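Local coordinates for protein sensor histidine kinase (Pseudomonas syringae pv. tomato, PDB 3CIT) that probably acts as a phosphorelay sensor kinase in a two-component system, this chain being its GAF domain, a probable sensory module, at residues L50-G55 / V60-R65; E30-C35 / T139-H144; V44-G49 / V121-P126; Q38-F43 / L115-S120. One frame throughout, in Å; residues are numbered along the deposited sequence. Where two conformers were deposited one is given.

Contact 1: residues L50-G55 / V60-R65; sequences LLLEWG and VQTTAR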
loop_
_atom_site.group_PDB
_atom_site.type_symbol
_atom_site.label_atom_id
_atom_site.label_comp_id
_atom_site.label_asym_id
_atom_site.label_seq_id
_atom_site.Cartn_x
_atom_site.Cartn_y
_atom_site.Cartn_z
ATOM N N LEU A 50 15.549 -5.777 14.119
ATOM C CA LEU A 50 15.718 -4.614 14.946
ATOM C C LEU A 50 14.650 -3.571 14.622
ATOM O O LEU A 50 13.930 -3.666 13.621
ATOM C CB LEU A 50 17.161 -4.092 14.830
ATOM C CG LEU A 50 17.731 -3.733 13.483
ATOM C CD1 LEU A 50 17.117 -2.453 13.007
ATOM C CD2 LEU A 50 19.271 -3.603 13.545
ATOM N N LEU A 51 14.550 -2.596 15.507
ATOM C CA LEU A 51 13.730 -1.424 15.298
ATOM C C LEU A 51 14.629 -0.185 15.280
ATOM O O LEU A 51 15.469 0.012 16.168
ATOM C CB LEU A 51 12.689 -1.320 16.405
ATOM C CG LEU A 51 11.711 -0.168 16.288
ATOM C CD1 LEU A 51 10.808 -0.294 14.986
ATOM C CD2 LEU A 51 10.848 -0.120 17.548
ATOM N N LEU A 52 14.460 0.629 14.242
ATOM C CA LEU A 52 15.218 1.856 14.066
ATOM C C LEU A 52 14.253 3.008 14.213
ATOM O O LEU A 52 13.159 2.956 13.668
ATOM C CB LEU A 52 15.803 1.914 12.666
ATOM C CG LEU A 52 16.823 0.860 12.300
ATOM C CD1 LEU A 52 17.332 1.123 10.869
ATOM C CD2 LEU A 52 17.982 0.841 13.334
ATOM N N GLU A 53 14.655 4.049 14.924
ATOM C CA GLU A 53 13.859 5.259 15.037
ATOM C C GLU A 53 14.748 6.494 14.902
ATOM O O GLU A 53 15.918 6.477 15.289
ATOM C CB GLU A 53 13.107 5.294 16.355
ATOM C CG GLU A 53 11.986 4.260 16.436
ATOM C CD GLU A 53 11.454 4.133 17.843
ATOM O OE1 GLU A 53 10.966 5.144 18.365
ATOM O OE2 GLU A 53 11.522 3.020 18.404
ATOM N N TRP A 54 14.195 7.539 14.303
ATOM C CA TRP A 54 14.927 8.801 14.086
ATOM C C TRP A 54 13.992 10.002 14.249
ATOM O O TRP A 54 12.796 9.871 14.175
ATOM C CB TRP A 54 15.583 8.805 12.707
ATOM C CG TRP A 54 14.652 8.491 11.577
ATOM C CD1 TRP A 54 13.796 9.354 10.946
ATOM C CD2 TRP A 54 14.483 7.233 10.955
ATOM N NE1 TRP A 54 13.089 8.693 9.974
ATOM C CE2 TRP A 54 13.487 7.386 9.958
ATOM C CE3 TRP A 54 15.053 5.974 11.152
ATOM C CZ2 TRP A 54 13.091 6.344 9.148
ATOM C CZ3 TRP A 54 14.668 4.936 10.327
ATOM C CH2 TRP A 54 13.674 5.123 9.352
ATOM N N GLY A 55 14.556 11.172 14.484
ATOM C CA GLY A 55 13.781 12.407 14.637
ATOM C C GLY A 55 14.248 13.393 13.580
ATOM O O GLY A 55 14.676 12.951 12.487
ATOM N N VAL A 60 19.765 8.257 13.788
ATOM C CA VAL A 60 19.108 6.955 13.880
ATOM C C VAL A 60 19.513 6.274 15.179
ATOM O O VAL A 60 20.703 6.246 15.538
ATOM C CB VAL A 60 19.465 6.055 12.700
ATOM C CG1 VAL A 60 18.745 4.726 12.795
ATOM C CG2 VAL A 60 19.128 6.745 11.402
ATOM N N GLN A 61 18.534 5.747 15.890
ATOM C CA GLN A 61 18.781 4.987 17.102
ATOM C C GLN A 61 18.130 3.613 16.943
ATOM O O GLN A 61 17.025 3.523 16.437
ATOM C CB GLN A 61 18.192 5.722 18.305
ATOM C CG GLN A 61 18.807 7.120 18.560
ATOM C CD GLN A 61 20.292 7.068 18.884
ATOM O OE1 GLN A 61 20.738 6.196 19.635
ATOM N NE2 GLN A 61 21.072 8.003 18.318
ATOM N N THR A 62 18.836 2.570 17.379
ATOM C CA THR A 62 18.331 1.200 17.395
ATOM C C THR A 62 17.627 1.010 18.731
ATOM O O THR A 62 18.255 1.055 19.777
ATOM C CB THR A 62 19.500 0.206 17.227
ATOM O OG1 THR A 62 20.113 0.430 15.953
ATOM C CG2 THR A 62 19.037 -1.242 17.350
ATOM N N THR A 63 16.313 0.857 18.711
ATOM C CA THR A 63 15.534 0.881 19.930
ATOM C C THR A 63 15.085 -0.480 20.445
ATOM O O THR A 63 14.525 -0.579 21.548
ATOM C CB THR A 63 14.305 1.797 19.781
ATOM O OG1 THR A 63 13.453 1.284 18.767
ATOM C CG2 THR A 63 14.712 3.263 19.488
ATOM N N ALA A 64 15.290 -1.524 19.651
ATOM C CA ALA A 64 14.982 -2.909 20.023
ATOM C C ALA A 64 15.768 -3.830 19.101
ATOM O O ALA A 64 16.085 -3.452 17.975
ATOM C CB ALA A 64 13.506 -3.201 19.919
ATOM N N ARG A 65 16.131 -5.004 19.609
ATOM C CA ARG A 65 16.884 -5.994 18.834
ATOM C C ARG A 65 16.367 -7.364 19.163
ATOM O O ARG A 65 15.923 -7.618 20.281
ATOM C CB ARG A 65 18.370 -5.973 19.203
ATOM C CG ARG A 65 19.146 -4.778 18.734
ATOM C CD ARG A 65 20.518 -4.836 19.386
ATOM N NE ARG A 65 21.337 -3.679 19.067
ATOM C CZ ARG A 65 21.376 -2.538 19.758
ATOM N NH1 ARG A 65 20.625 -2.349 20.832
ATOM N NH2 ARG A 65 22.196 -1.559 19.353
#
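Thr63 and Glu53 meet through their polar ends: Thr63 OG1 donates to Glu53 OE2 at 2.6 Å, reaching the carboxylate on its anti side and 33° out of its plane. The two side chains cross at about a right angle, with Thr63 CG2 3.8 Å from Glu53 CD. With OG1 lodged between the backbone N and the carbonyl carbon (chi1 63°), the Thr63 hydroxyl also lies against Leu51 CD2, 3.2 Å away. On the side of Leu52, Val60 CG1 rests 4.0 Å from Leu52 CD2, while Val60 CG2 approaches the Trp54 ring obliquely near CE3. These strands form a beta hairpin at the edge of the antiparallel sheet of the GAF domain. Glu53 and Gln61 are a hydrogen-bonded pair, Glu53 N to Gln61 O measuring 2.9 Å. Farther along, Leu51 faces two residues: Leu51 O accepts Thr63 N at 2.8 Å, and Leu51 N donates to Ala64 O at 3.0 Å. This is a beta bulge, and the buried Ala64 N finds no partner in the model. Beyond the hairpin, Arg33 of helix 29-43 grips Glu53 OE2 through a salt bridge, so two donors fix this oxygen. The same arginine packs on Leu51 and Ala64. At the hairpin's turn end, Trp54 NE1 bonds to Ser111 O, tying the indole to strand 111-119.

Contact 2: residues E30-C35 / T139-H144; sequences EAMRKC and TLLAAH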
loop_
_atom_site.group_PDB
_atom_site.type_symbol
_atom_site.label_atom_id
_atom_site.label_comp_id
_atom_site.label_asym_id
_atom_site.label_seq_id
_atom_site.Cartn_x
_atom_site.Cartn_y
_atom_site.Cartn_z
ATOM N N GLU A 30 9.188 0.684 25.840
ATOM C CA GLU A 30 10.229 -0.325 25.629
ATOM C C GLU A 30 9.621 -1.705 25.459
ATOM O O GLU A 30 10.070 -2.485 24.595
ATOM C CB GLU A 30 11.293 -0.356 26.737
ATOM C CG GLU A 30 12.674 -0.667 26.139
ATOM C CD GLU A 30 13.647 -1.416 27.054
ATOM O OE1 GLU A 30 13.500 -1.379 28.297
ATOM O OE2 GLU A 30 14.583 -2.048 26.472
ATOM N N ALA A 31 8.599 -1.991 26.271
ATOM C CA ALA A 31 7.875 -3.254 26.180
ATOM C C ALA A 31 7.128 -3.374 24.858
ATOM O O ALA A 31 7.087 -4.461 24.270
ATOM C CB ALA A 31 6.908 -3.403 27.348
HETATM N N MSE A 32 6.522 -2.280 24.395
HETATM C CA MSE A 32 5.839 -2.300 23.077
HETATM C C MSE A 32 6.785 -2.695 21.954
HETATM O O MSE A 32 6.452 -3.522 21.098
HETATM C CB MSE A 32 5.268 -0.932 22.704
HETATM C CG MSE A 32 4.246 -0.396 23.647
HETATM SE SE MSE A 32 3.361 1.091 22.763
HETATM C CE MSE A 32 4.782 2.279 22.389
ATOM N N ARG A 33 7.982 -2.111 21.974
ATOM C CA ARG A 33 8.953 -2.339 20.914
ATOM C C ARG A 33 9.426 -3.794 20.880
ATOM O O ARG A 33 9.421 -4.421 19.840
ATOM C CB ARG A 33 10.145 -1.420 21.098
ATOM C CG ARG A 33 9.825 0.047 20.974
ATOM C CD ARG A 33 11.060 0.860 21.285
ATOM N NE ARG A 33 10.874 2.243 20.878
ATOM C CZ ARG A 33 10.797 3.267 21.709
ATOM N NH1 ARG A 33 10.922 3.091 23.016
ATOM N NH2 ARG A 33 10.581 4.489 21.225
ATOM N N LYS A 34 9.805 -4.325 22.031
ATOM C CA LYS A 34 10.223 -5.730 22.128
ATOM C C LYS A 34 9.116 -6.691 21.749
ATOM O O LYS A 34 9.377 -7.694 21.123
ATOM C CB LYS A 34 10.665 -6.074 23.538
ATOM C CG LYS A 34 12.002 -5.543 23.902
ATOM C CD LYS A 34 12.274 -5.835 25.378
ATOM C CE LYS A 34 13.630 -5.337 25.807
ATOM N NZ LYS A 34 13.685 -5.194 27.282
ATOM N N CYS A 35 7.886 -6.386 22.127
ATOM C CA CYS A 35 6.757 -7.277 21.850
ATOM C C CYS A 35 6.520 -7.389 20.349
ATOM O O CYS A 35 6.406 -8.488 19.808
ATOM C CB CYS A 35 5.502 -6.753 22.547
ATOM S SG CYS A 35 3.958 -7.629 22.183
ATOM N N THR A 139 2.476 -0.176 11.686
ATOM C CA THR A 139 1.634 1.000 11.717
ATOM C C THR A 139 0.955 1.187 13.072
ATOM O O THR A 139 0.861 2.311 13.595
ATOM C CB THR A 139 0.623 0.936 10.544
ATOM O OG1 THR A 139 1.339 1.133 9.313
ATOM C CG2 THR A 139 -0.448 1.978 10.699
ATOM N N LEU A 140 0.491 0.093 13.669
ATOM C CA LEU A 140 -0.101 0.148 15.007
ATOM C C LEU A 140 0.940 0.575 16.052
ATOM O O LEU A 140 0.703 1.486 16.849
ATOM C CB LEU A 140 -0.695 -1.202 15.396
ATOM C CG LEU A 140 -1.948 -1.561 14.634
ATOM C CD1 LEU A 140 -2.283 -3.026 14.889
ATOM C CD2 LEU A 140 -3.114 -0.616 15.033
ATOM N N LEU A 141 2.103 -0.074 16.012
ATOM C CA LEU A 141 3.231 0.325 16.837
ATOM C C LEU A 141 3.572 1.837 16.672
ATOM O O LEU A 141 3.736 2.565 17.656
ATOM C CB LEU A 141 4.452 -0.533 16.522
ATOM C CG LEU A 141 5.702 -0.217 17.373
ATOM C CD1 LEU A 141 5.471 -0.365 18.901
ATOM C CD2 LEU A 141 6.942 -0.999 16.841
ATOM N N ALA A 142 3.713 2.280 15.440
ATOM C CA ALA A 142 4.025 3.670 15.152
ATOM C C ALA A 142 3.073 4.644 15.813
ATOM O O ALA A 142 3.512 5.635 16.393
ATOM C CB ALA A 142 4.089 3.931 13.607
ATOM N N ALA A 143 1.768 4.379 15.718
ATOM C CA ALA A 143 0.782 5.302 16.258
ATOM C C ALA A 143 0.974 5.496 17.753
ATOM O O ALA A 143 0.858 6.609 18.285
ATOM C CB ALA A 143 -0.671 4.810 15.952
ATOM N N HIS A 144 1.253 4.390 18.421
ATOM C CA HIS A 144 1.426 4.357 19.867
ATOM C C HIS A 144 2.759 4.966 20.312
ATOM O O HIS A 144 2.808 5.691 21.302
ATOM C CB HIS A 144 1.269 2.910 20.366
ATOM C CG HIS A 144 -0.132 2.396 20.237
ATOM N ND1 HIS A 144 -1.208 3.024 20.838
ATOM C CD2 HIS A 144 -0.643 1.343 19.559
ATOM C CE1 HIS A 144 -2.319 2.388 20.517
ATOM N NE2 HIS A 144 -2.004 1.359 19.750
#
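Met32 meets Leu141 and His144 where helices 29-43 and 128-156, running antiparallel, lie side by side in the helical layer of the GAF domain. The two short helical segments are 10.7 Å apart at their closest axial approach and their directions differ by 170°, a spacing bridged by side chains rather than by backbone. Met32, modelled as selenomethionine, does most of the bridging. Its CB touches Leu141 CD1 at 3.9 Å, and farther out its SE sits 3.7 Å from His144 CB. The side chains of Met32 and His144 cross at about a right angle, so the selenium meets the root of the histidine before its ring; SE is 5.4 Å from the ring centroid and approaches it obliquely. A bend at the end of the chain (chi3 -59°) carries Met32 CE to the backbone of His144, 4.0 Å from its C atom. The end of Leu141 comes across to helix 29-43, its CD1 4.3 Å from Arg33 N. Leu24 of helix 3-26 packs on both Met32 and His144, adding a third helix to this apolar cluster, and Leu145, also of helix 128-156, packs on Met32. Elsewhere on helix 128-156, Leu140 packs on Leu140 of the second subunit, and Ala143 O accepts a hydrogen bond from Asn147 ND2 of that subunit. Antiparallel packing of the helix before the first strand with the last helix, both set against one face of the sheet, is the core helical arrangement of a GAF domain.

Contact 3: residues V44-G49 / V121-P126; sequences VAMDHG and VAISAP. With SO4 (sulfate ion), chain J.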
loop_
_atom_site.group_PDB
_atom_site.type_symbol
_atom_site.label_atom_id
_atom_site.label_comp_id
_atom_site.label_asym_id
_atom_site.label_seq_id
_atom_site.Cartn_x
_atom_site.Cartn_y
_atom_site.Cartn_z
ATOM N N VAL A 44 6.963 -14.809 10.865
ATOM C CA VAL A 44 7.486 -15.171 9.544
ATOM C C VAL A 44 8.783 -15.987 9.611
ATOM O O VAL A 44 9.472 -16.132 8.604
ATOM C CB VAL A 44 7.644 -13.926 8.614
ATOM C CG1 VAL A 44 6.257 -13.382 8.164
ATOM C CG2 VAL A 44 8.533 -12.854 9.258
ATOM N N ALA A 45 9.084 -16.513 10.793
ATOM C CA ALA A 45 10.215 -17.388 11.033
ATOM C C ALA A 45 11.520 -16.723 10.563
ATOM O O ALA A 45 12.345 -17.356 9.920
ATOM C CB ALA A 45 9.987 -18.737 10.314
HETATM N N MSE A 46 11.686 -15.446 10.878
HETATM C CA MSE A 46 12.941 -14.737 10.585
HETATM C C MSE A 46 13.706 -14.553 11.897
HETATM O O MSE A 46 13.141 -14.081 12.875
HETATM C CB MSE A 46 12.630 -13.420 9.851
HETATM C CG MSE A 46 12.002 -13.734 8.462
HETATM SE SE MSE A 46 11.659 -12.189 7.322
HETATM C CE MSE A 46 13.465 -11.590 6.893
ATOM N N ASP A 47 14.972 -14.967 11.907
ATOM C CA ASP A 47 15.712 -15.157 13.154
ATOM C C ASP A 47 16.406 -13.939 13.732
ATOM O O ASP A 47 16.979 -14.044 14.810
ATOM C CB ASP A 47 16.662 -16.378 13.096
ATOM C CG ASP A 47 17.748 -16.279 12.045
ATOM O OD1 ASP A 47 17.872 -15.266 11.300
ATOM O OD2 ASP A 47 18.551 -17.247 11.971
ATOM N N HIS A 48 16.328 -12.790 13.046
ATOM C CA HIS A 48 16.912 -11.533 13.533
ATOM C C HIS A 48 15.968 -10.380 13.256
ATOM O O HIS A 48 15.150 -10.438 12.336
ATOM C CB HIS A 48 18.245 -11.222 12.834
ATOM C CG HIS A 48 19.373 -12.122 13.223
ATOM N ND1 HIS A 48 19.514 -13.397 12.724
ATOM C CD2 HIS A 48 20.429 -11.922 14.050
ATOM C CE1 HIS A 48 20.590 -13.957 13.257
ATOM N NE2 HIS A 48 21.151 -13.092 14.082
ATOM N N GLY A 49 16.118 -9.314 14.029
ATOM C CA GLY A 49 15.382 -8.111 13.752
ATOM C C GLY A 49 15.847 -6.965 14.590
ATOM O O GLY A 49 16.510 -7.134 15.629
ATOM N N VAL A 121 19.748 -17.101 6.776
ATOM C CA VAL A 121 19.858 -17.870 5.552
ATOM C C VAL A 121 18.817 -17.387 4.521
ATOM O O VAL A 121 17.762 -16.827 4.870
ATOM C CB VAL A 121 19.743 -19.404 5.775
ATOM C CG1 VAL A 121 20.931 -19.950 6.604
ATOM C CG2 VAL A 121 18.454 -19.765 6.397
ATOM N N ALA A 122 19.154 -17.558 3.252
ATOM C CA ALA A 122 18.254 -17.161 2.153
ATOM C C ALA A 122 16.936 -17.935 2.254
ATOM O O ALA A 122 16.922 -19.175 2.369
ATOM C CB ALA A 122 18.931 -17.394 0.798
ATOM N N ILE A 123 15.824 -17.203 2.252
ATOM C CA ILE A 123 14.484 -17.789 2.226
ATOM C C ILE A 123 13.677 -17.009 1.179
ATOM O O ILE A 123 14.091 -15.931 0.761
ATOM C CB ILE A 123 13.760 -17.696 3.591
ATOM C CG1 ILE A 123 13.719 -16.260 4.132
ATOM C CG2 ILE A 123 14.424 -18.632 4.624
ATOM C CD1 ILE A 123 12.806 -16.087 5.325
ATOM N N SER A 124 12.542 -17.532 0.759
ATOM C CA SER A 124 11.656 -16.762 -0.138
ATOM C C SER A 124 10.986 -15.674 0.689
ATOM O O SER A 124 10.782 -15.839 1.895
ATOM C CB SER A 124 10.611 -17.658 -0.754
ATOM O OG SER A 124 11.205 -18.593 -1.608
ATOM N N ALA A 125 10.653 -14.546 0.076
ATOM C CA ALA A 125 9.886 -13.544 0.789
ATOM C C ALA A 125 8.646 -14.203 1.395
ATOM O O ALA A 125 8.027 -15.056 0.757
ATOM C CB ALA A 125 9.470 -12.369 -0.156
ATOM N N PRO A 126 8.247 -13.774 2.605
ATOM C CA PRO A 126 7.008 -14.269 3.153
ATOM C C PRO A 126 5.798 -14.003 2.244
ATOM O O PRO A 126 5.812 -13.096 1.384
ATOM C CB PRO A 126 6.877 -13.491 4.469
ATOM C CG PRO A 126 8.303 -13.161 4.861
ATOM C CD PRO A 126 8.975 -12.915 3.561
HETATM S S SO4 J . 12.701 -21.051 0.580
HETATM O O1 SO4 J . 13.844 -21.782 1.168
HETATM O O2 SO4 J . 12.120 -20.112 1.597
HETATM O O3 SO4 J . 13.196 -20.401 -0.648
HETATM O O4 SO4 J . 11.664 -22.021 0.162
#
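Val44 stands at about a right angle to Pro126 and Met46 slants across Ile123, pairing the end of helix 29-43 with the loop that leads into helix 128-156 of the GAF domain. The helix closes in a Schellman motif: Ala45 takes positive phi as the C-prime residue, and Met46 N returns to Cys41 O. Val44 points toward the loop, while Met46 starts off to one side and only its far end comes over. Val44 CG1 lies beside its own backbone N, opposite the carbonyl carbon (chi1 -71°), and presses on Pro126 CB at 3.7 Å. The selenomethionine Met46 touches at two points, CG with Ile123 CD1 at 4.0 Å and SE with Pro126 CG at 4.3 Å. Trp88 of strand 87-90 packs on both Met46 and Pro126. Beside this apolar patch, His48 ND1 donates to Asp47 OD1 at 2.9 Å; the oxygen lies in the imidazole plane, but the histidine meets the carboxylate from above its plane. At the outer side of the loop a sulfate, probably from the crystallisation liquor, also bonds to Gln8 of the third subunit. Ser124 holds it with two groups, OG to O3 at 2.9 Å and the backbone N to O2 at 2.7 Å, the latter nearly straight at 170°.

Contact 4: residues Q38-F43 / L115-S120; sequences QRACAF and LVLANS. With SO4 (sulfate ion), chain C.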
loop_
_atom_site.group_PDB
_atom_site.type_symbol
_atom_site.label_atom_id
_atom_site.label_comp_id
_atom_site.label_asym_id
_atom_site.label_seq_id
_atom_site.Cartn_x
_atom_site.Cartn_y
_atom_site.Cartn_z
ATOM N N GLN A 38 9.608 -9.140 18.517
ATOM C CA GLN A 38 9.640 -10.568 18.774
ATOM C C GLN A 38 8.525 -11.299 18.042
ATOM O O GLN A 38 8.750 -12.350 17.394
ATOM C CB GLN A 38 9.545 -10.852 20.281
ATOM C CG GLN A 38 10.817 -10.432 21.012
ATOM C CD GLN A 38 10.779 -10.713 22.506
ATOM O OE1 GLN A 38 9.712 -10.955 23.090
ATOM N NE2 GLN A 38 11.936 -10.640 23.134
ATOM N N ARG A 39 7.315 -10.763 18.136
ATOM C CA ARG A 39 6.171 -11.409 17.469
ATOM C C ARG A 39 6.269 -11.385 15.948
ATOM O O ARG A 39 5.892 -12.360 15.289
ATOM C CB ARG A 39 4.867 -10.766 17.926
ATOM C CG ARG A 39 4.571 -11.143 19.354
ATOM C CD ARG A 39 3.194 -10.810 19.756
ATOM N NE ARG A 39 2.964 -11.132 21.147
ATOM C CZ ARG A 39 1.791 -11.001 21.737
ATOM N NH1 ARG A 39 0.737 -10.573 21.045
ATOM N NH2 ARG A 39 1.666 -11.336 23.006
ATOM N N ALA A 40 6.756 -10.266 15.396
ATOM C CA ALA A 40 6.933 -10.124 13.969
ATOM C C ALA A 40 7.978 -11.122 13.469
ATOM O O ALA A 40 7.730 -11.843 12.510
ATOM C CB ALA A 40 7.318 -8.639 13.591
ATOM N N CYS A 41 9.133 -11.193 14.127
ATOM C CA CYS A 41 10.141 -12.188 13.761
ATOM C C CYS A 41 9.595 -13.622 13.798
ATOM O O CYS A 41 9.797 -14.374 12.842
ATOM C CB CYS A 41 11.402 -12.048 14.631
ATOM S SG CYS A 41 12.331 -10.547 14.292
ATOM N N ALA A 42 8.892 -13.988 14.862
ATOM C CA ALA A 42 8.351 -15.325 15.012
ATOM C C ALA A 42 7.334 -15.636 13.928
ATOM O O ALA A 42 7.300 -16.756 13.393
ATOM C CB ALA A 42 7.714 -15.527 16.434
ATOM N N PHE A 43 6.524 -14.635 13.601
ATOM C CA PHE A 43 5.380 -14.809 12.698
ATOM C C PHE A 43 5.819 -15.297 11.325
ATOM O O PHE A 43 5.167 -16.130 10.726
ATOM C CB PHE A 43 4.556 -13.529 12.575
ATOM C CG PHE A 43 3.208 -13.765 11.938
ATOM C CD1 PHE A 43 2.217 -14.450 12.625
ATOM C CD2 PHE A 43 2.943 -13.342 10.649
ATOM C CE1 PHE A 43 0.962 -14.704 12.021
ATOM C CE2 PHE A 43 1.674 -13.600 10.063
ATOM C CZ PHE A 43 0.725 -14.278 10.749
ATOM N N LEU A 115 10.787 -1.047 11.111
ATOM C CA LEU A 115 10.937 -2.375 11.660
ATOM C C LEU A 115 11.724 -3.185 10.628
ATOM O O LEU A 115 11.343 -3.225 9.443
ATOM C CB LEU A 115 9.534 -2.945 11.959
ATOM C CG LEU A 115 9.374 -4.274 12.672
ATOM C CD1 LEU A 115 10.034 -4.193 14.043
ATOM C CD2 LEU A 115 7.837 -4.662 12.772
ATOM N N VAL A 116 12.833 -3.786 11.050
ATOM C CA VAL A 116 13.746 -4.465 10.162
ATOM C C VAL A 116 13.760 -5.921 10.606
ATOM O O VAL A 116 14.185 -6.228 11.725
ATOM C CB VAL A 116 15.183 -3.880 10.214
ATOM C CG1 VAL A 116 16.164 -4.639 9.199
ATOM C CG2 VAL A 116 15.223 -2.353 9.909
ATOM N N LEU A 117 13.245 -6.813 9.770
ATOM C CA LEU A 117 13.334 -8.240 10.031
ATOM C C LEU A 117 14.391 -8.794 9.097
ATOM O O LEU A 117 14.540 -8.332 7.955
ATOM C CB LEU A 117 11.988 -8.931 9.762
ATOM C CG LEU A 117 10.739 -8.260 10.356
ATOM C CD1 LEU A 117 9.470 -9.170 10.111
ATOM C CD2 LEU A 117 10.931 -7.921 11.795
ATOM N N ALA A 118 15.137 -9.795 9.558
ATOM C CA ALA A 118 16.242 -10.311 8.774
ATOM C C ALA A 118 16.439 -11.772 9.072
ATOM O O ALA A 118 16.090 -12.220 10.154
ATOM C CB ALA A 118 17.534 -9.536 9.082
ATOM N N ASN A 119 17.000 -12.519 8.134
ATOM C CA ASN A 119 17.220 -13.938 8.349
ATOM C C ASN A 119 18.661 -14.320 8.011
ATOM O O ASN A 119 19.257 -13.779 7.076
ATOM C CB ASN A 119 16.219 -14.756 7.532
ATOM C CG ASN A 119 16.008 -16.146 8.093
ATOM O OD1 ASN A 119 15.655 -16.294 9.283
ATOM N ND2 ASN A 119 16.293 -17.196 7.268
ATOM N N SER A 120 19.209 -15.272 8.777
ATOM C CA SER A 120 20.581 -15.713 8.602
ATOM C C SER A 120 20.812 -16.555 7.362
ATOM O O SER A 120 21.953 -16.714 6.953
ATOM C CB SER A 120 21.024 -16.513 9.828
ATOM O OG SER A 120 20.197 -17.655 9.992
HETATM S S SO4 C . 4.636 -13.728 23.628
HETATM O O1 SO4 C . 3.863 -12.902 24.551
HETATM O O2 SO4 C . 4.525 -13.231 22.263
HETATM O O3 SO4 C . 6.040 -13.703 24.025
HETATM O O4 SO4 C . 4.134 -15.100 23.686
#
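Helix segment 38-43, carrying Ala40 and Cys41, passes over strand segment 115-119, carrying Leu115 and Leu117, with 9.1 Å between the axes and 38° between their directions. Leu117 makes most of the contact. Its CG sits beside the backbone N and away from the carbonyl carbon (chi1 -47°), sending both methyls up to the helix. CD2 fits between two residues, 3.9 Å from Cys41 SG and 4.1 Å from Ala40 CB, while CD1 reaches Ala40 O at 4.0 Å. Leu115, two residues earlier on the strand, brings CD2 to the same Ala40 CB at 4.1 Å, so the alanine methyl is met by both leucines. The backbones come nearest at Cys41 and Leu117, whose CA atoms are 6.3 Å apart. Leu134 of helix 128-156 packs on both Ala40 and Leu117, joining the two helices above this face of the GAF sheet. Val44 and Met46, just past the helix end, also pack on Leu117. Away from the strand, Arg39 grips a sulfate, probably from the crystallisation liquor. Its NE donates to O2 at 2.8 Å and its NH2 to O1 at 3.1 Å, with O1 lying in the guanidinium plane at its edge. Arg39 NH1 turns to Glu23 and Thr20 of helix 3-26. The helix thus separates its chemistry by side: methyls and a thiol meet the strand in apolar van der Waals packing, without a hydrogen bond between the two segments, while the charged group is held on another side by anion and carboxylate.

Contacts 3 and 4 are the closest pair, their centres 7 Å apart; His48 O to Ala118 N at 2.9 Å, probably a hydrogen bond, joins strands 48-53 and 111-119 between them. The same strands tie contact 1 to contact 4, with Leu50 N 2.8 Å from Val116 O. Contact 1 also reaches contact 2, centre to centre 12 Å, where Leu51 CD2 packs 3.6 Å from Arg33 CG. Helix 29-43 serves both contacts 2 and 4. Contacts 2 and 3 lie on opposite sides of the chain's centre, their centres about 21 Å apart. Glycerol, probably from the crystallisation liquor, lies about 4 Å from the side chains of Leu52 (contact 1) and Ile123 (contact 3), and Asn119 OD1 of contact 4 is hydrogen-bonded to a glycerol.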